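Local structure of beta-lactamase (Francisella tularensis subsp. tularensis, 3P09) at residues N30-Y35 with I52-S57. The protein probably hydrolyses the amide bond of beta-lactam antibiotics to give substituted beta-amino acids, as a class A beta-lactamase. Numbering follows the deposited sequence.
Sequences NLENKY and IKYNES. With SO4 (sulfate ion), chain D.
E32 reaches out from the last turns of helix 24-35 and meets Y54 on the short edge strand 53-54 and N55 just past it. Beyond CB, which points toward 52-57, CG is turned anti to the carbonyl carbon (chi1 -77°), and the extended chain carries the carboxylate out to meet Y54 and N55, whose side chains approach from the opposite direction. CD arrives in the plane of the Y54 ring at its edge, 3.7 Å from Y54 CE1. OE1 accepts a hydrogen bond from the phenol, Y54 OH to E32 OE1 being 2.9 Å; the hydroxyl comes from above the carboxylate, 50° out of its plane. A water also donates to E32 OE1 (2.8 Å) and accepts from N55 ND2 (2.8 Å), so it bridges the two side chains. OE2 lies 2.9 Å from N55 ND2, but the angle is too poor for a hydrogen bond. OE2 is instead hydrogen-bonded by the backbone N of I39, while N55 ND2 donates to the I39 carbonyl. I39, on the neighbouring strand 38-44, is thus a shared backbone partner of both side chains, and the Y54 ring also meets F28 one turn back along the helix. With a phenol, a water and a backbone amide all donating to it, the buried carboxylate is probably stabilised as an anion, tying the N-terminal helix to the edge of the five-stranded sheet.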
ATOM      1  N   ASN A  30     -21.096   3.658 -11.774  1.00 33.45           N
ATOM      2  CA  ASN A  30     -22.242   3.483 -10.893  1.00 31.53           C
ATOM      3  C   ASN A  30     -21.839   3.554  -9.422  1.00 30.50           C
ATOM      4  O   ASN A  30     -22.570   4.107  -8.599  1.00 28.07           O
ATOM      5  CB  ASN A  30     -22.987   2.179 -11.200  1.00 46.08           C
ATOM      6  CG  ASN A  30     -23.734   2.231 -12.527  1.00 63.76           C
ATOM      7  OD1 ASN A  30     -24.027   3.311 -13.051  1.00 61.59           O
ATOM      8  ND2 ASN A  30     -24.053   1.058 -13.074  1.00 71.00           N
ATOM      9  N   LEU A  31     -20.670   3.007  -9.092  1.00 28.82           N
ATOM     10  CA  LEU A  31     -20.189   3.081  -7.715  1.00 28.65           C
ATOM     11  C   LEU A  31     -19.956   4.528  -7.293  1.00 31.32           C
ATOM     12  O   LEU A  31     -20.266   4.907  -6.161  1.00 29.88           O
ATOM     13  CB  LEU A  31     -18.906   2.261  -7.529  1.00 26.53           C
ATOM     14  CG  LEU A  31     -18.999   0.750  -7.778  1.00 23.32           C
ATOM     15  CD1 LEU A  31     -17.623   0.107  -7.591  1.00 20.58           C
ATOM     16  CD2 LEU A  31     -20.019   0.109  -6.849  1.00 26.87           C
ATOM     17  N   GLU A  32     -19.403   5.330  -8.203  1.00 29.30           N
ATOM     18  CA  GLU A  32     -19.168   6.747  -7.932  1.00 32.31           C
ATOM     19  C   GLU A  32     -20.472   7.512  -7.709  1.00 33.36           C
ATOM     20  O   GLU A  32     -20.574   8.323  -6.791  1.00 32.92           O
ATOM     21  CB  GLU A  32     -18.342   7.387  -9.059  1.00 26.64           C
ATOM     22  CG  GLU A  32     -16.860   7.020  -8.963  1.00 25.72           C
ATOM     23  CD  GLU A  32     -16.040   7.435 -10.177  1.00 29.50           C
ATOM     24  OE1 GLU A  32     -16.626   7.715 -11.240  1.00 29.50           O
ATOM     25  OE2 GLU A  32     -14.791   7.471 -10.067  1.00 27.25           O
ATOM     26  N   ASN A  33     -21.460   7.244  -8.555  1.00 29.05           N
ATOM     27  CA  ASN A  33     -22.778   7.854  -8.425  1.00 34.62           C
ATOM     28  C   ASN A  33     -23.421   7.496  -7.097  1.00 37.41           C
ATOM     29  O   ASN A  33     -24.074   8.319  -6.451  1.00 34.09           O
ATOM     30  CB  ASN A  33     -23.682   7.378  -9.558  1.00 36.39           C
ATOM     31  CG  ASN A  33     -23.289   7.965 -10.900  1.00 41.88           C
ATOM     32  OD1 ASN A  33     -22.664   9.020 -10.962  1.00 38.43           O
ATOM     33  ND2 ASN A  33     -23.658   7.283 -11.985  1.00 44.01           N
ATOM     34  N   LYS A  34     -23.230   6.245  -6.703  1.00 31.23           N
ATOM     35  CA  LYS A  34     -23.821   5.712  -5.493  1.00 34.28           C
ATOM     36  C   LYS A  34     -23.197   6.328  -4.238  1.00 31.01           C
ATOM     37  O   LYS A  34     -23.908   6.666  -3.285  1.00 29.12           O
ATOM     38  CB  LYS A  34     -23.652   4.188  -5.499  1.00 39.21           C
ATOM     39  CG  LYS A  34     -24.316   3.444  -4.370  1.00 41.88           C
ATOM     40  CD  LYS A  34     -24.170   1.938  -4.605  1.00 45.20           C
ATOM     41  CE  LYS A  34     -24.638   1.122  -3.413  1.00 38.34           C
ATOM     42  NZ  LYS A  34     -24.158  -0.283  -3.506  1.00 38.27           N
ATOM     43  N   TYR A  35     -21.875   6.491  -4.241  1.00 25.19           N
ATOM     44  CA  TYR A  35     -21.161   6.872  -3.018  1.00 25.49           C
ATOM     45  C   TYR A  35     -20.504   8.262  -3.021  1.00 26.42           C
ATOM     46  O   TYR A  35     -19.907   8.670  -2.018  1.00 26.53           O
ATOM     47  CB  TYR A  35     -20.096   5.826  -2.698  1.00 26.52           C
ATOM     48  CG  TYR A  35     -20.645   4.511  -2.238  1.00 26.60           C
ATOM     49  CD1 TYR A  35     -21.342   4.405  -1.044  1.00 23.40           C
ATOM     50  CD2 TYR A  35     -20.450   3.360  -2.988  1.00 31.73           C
ATOM     51  CE1 TYR A  35     -21.836   3.182  -0.611  1.00 30.08           C
ATOM     52  CE2 TYR A  35     -20.943   2.144  -2.571  1.00 30.12           C
ATOM     53  CZ  TYR A  35     -21.633   2.055  -1.387  1.00 32.90           C
ATOM     54  OH  TYR A  35     -22.109   0.825  -0.981  1.00 37.13           O
ATOM     55  N   ILE A  52      -7.667  -4.288 -16.639  1.00 35.11           N
ATOM     56  CA  ILE A  52      -8.801  -3.506 -16.135  1.00 26.26           C
ATOM     57  C   ILE A  52      -8.300  -2.216 -15.495  1.00 27.66           C
ATOM     58  O   ILE A  52      -7.424  -2.246 -14.635  1.00 26.68           O
ATOM     59  CB  ILE A  52      -9.592  -4.300 -15.077  1.00 23.16           C
ATOM     60  CG1 ILE A  52      -9.882  -5.721 -15.583  1.00 39.34           C
ATOM     61  CG2 ILE A  52     -10.880  -3.580 -14.718  1.00 31.24           C
ATOM     62  CD1 ILE A  52     -10.498  -6.644 -14.538  1.00 39.28           C
ATOM     63  N   LYS A  53      -8.839  -1.079 -15.912  1.00 25.37           N
ATOM     64  CA  LYS A  53      -8.348   0.199 -15.404  1.00 26.98           C
ATOM     65  C   LYS A  53      -9.470   1.230 -15.424  1.00 30.04           C
ATOM     66  O   LYS A  53     -10.337   1.188 -16.286  1.00 27.64           O
ATOM     67  CB  LYS A  53      -7.169   0.684 -16.252  1.00 21.80           C
ATOM     68  CG  LYS A  53      -7.510   0.799 -17.723  1.00 30.87           C
ATOM     69  CD  LYS A  53      -6.298   1.069 -18.610  1.00 32.39           C
ATOM     70  CE  LYS A  53      -6.731   1.015 -20.079  1.00 42.19           C
ATOM     71  NZ  LYS A  53      -5.680   1.452 -21.029  1.00 49.91           N
ATOM     72  N   TYR A  54      -9.466   2.142 -14.462  1.00 18.52           N
ATOM     73  CA  TYR A  54     -10.492   3.173 -14.408  1.00 20.90           C
ATOM     74  C   TYR A  54      -9.968   4.318 -13.564  1.00 25.13           C
ATOM     75  O   TYR A  54      -9.526   4.093 -12.435  1.00 21.62           O
ATOM     76  CB  TYR A  54     -11.758   2.595 -13.792  1.00 24.85           C
ATOM     77  CG  TYR A  54     -12.936   3.543 -13.762  1.00 19.90           C
ATOM     78  CD1 TYR A  54     -13.205   4.313 -12.634  1.00 19.39           C
ATOM     79  CD2 TYR A  54     -13.784   3.660 -14.853  1.00 24.63           C
ATOM     80  CE1 TYR A  54     -14.281   5.177 -12.595  1.00 19.32           C
ATOM     81  CE2 TYR A  54     -14.879   4.524 -14.818  1.00 29.37           C
ATOM     82  CZ  TYR A  54     -15.115   5.277 -13.685  1.00 27.55           C
ATOM     83  OH  TYR A  54     -16.186   6.139 -13.623  1.00 36.10           O
ATOM     84  N   ASN A  55      -9.994   5.533 -14.113  1.00 21.88           N
ATOM     85  CA  ASN A  55      -9.354   6.673 -13.468  1.00 27.02           C
ATOM     86  C   ASN A  55      -7.923   6.346 -13.071  1.00 25.13           C
ATOM     87  O   ASN A  55      -7.471   6.762 -12.008  1.00 20.54           O
ATOM     88  CB  ASN A  55     -10.125   7.087 -12.204  1.00 23.79           C
ATOM     89  CG  ASN A  55     -11.340   7.939 -12.509  1.00 32.50           C
ATOM     90  OD1 ASN A  55     -11.354   8.694 -13.487  1.00 29.50           O
ATOM     91  ND2 ASN A  55     -12.366   7.833 -11.664  1.00 24.27           N
ATOM     92  N   GLU A  56      -7.209   5.592 -13.904  1.00 19.14           N
ATOM     93  CA  GLU A  56      -5.931   5.041 -13.465  1.00 18.54           C
ATOM     94  C   GLU A  56      -4.828   6.096 -13.357  1.00 21.28           C
ATOM     95  O   GLU A  56      -3.765   5.825 -12.805  1.00 20.10           O
ATOM     96  CB  GLU A  56      -5.479   3.892 -14.374  1.00 23.16           C
ATOM     97  CG  GLU A  56      -4.994   4.315 -15.745  1.00 25.84           C
ATOM     98  CD  GLU A  56      -6.121   4.525 -16.741  1.00 36.55           C
ATOM     99  OE1 GLU A  56      -7.301   4.499 -16.334  1.00 32.15           O
ATOM    100  OE2 GLU A  56      -5.827   4.706 -17.942  1.00 34.01           O
ATOM    101  N   SER A  57      -5.086   7.295 -13.878  1.00 19.25           N
ATOM    102  CA  SER A  57      -4.119   8.390 -13.812  1.00 20.43           C
ATOM    103  C   SER A  57      -4.604   9.546 -12.952  1.00 21.36           C
ATOM    104  O   SER A  57      -4.016  10.618 -12.960  1.00 22.98           O
ATOM    105  CB  SER A  57      -3.803   8.907 -15.216  1.00 23.25           C
ATOM    106  OG  SER A  57      -2.965   8.008 -15.908  1.00 33.26           O
TER
HETATM  107  S   SO4 D 293      -2.455   0.657 -19.832  1.00 94.06           S
HETATM  108  O1  SO4 D 293      -3.278  -0.546 -19.738  1.00 94.89           O
HETATM  109  O2  SO4 D 293      -3.200   1.709 -20.518  1.00 98.62           O
HETATM  110  O3  SO4 D 293      -2.096   1.126 -18.498  1.00 88.06           O
HETATM  111  O4  SO4 D 293      -1.239   0.357 -20.583  1.00 98.04           O
HETATM  112  O   HOH W   1     -14.686   9.191 -12.598  1.00 30.03           O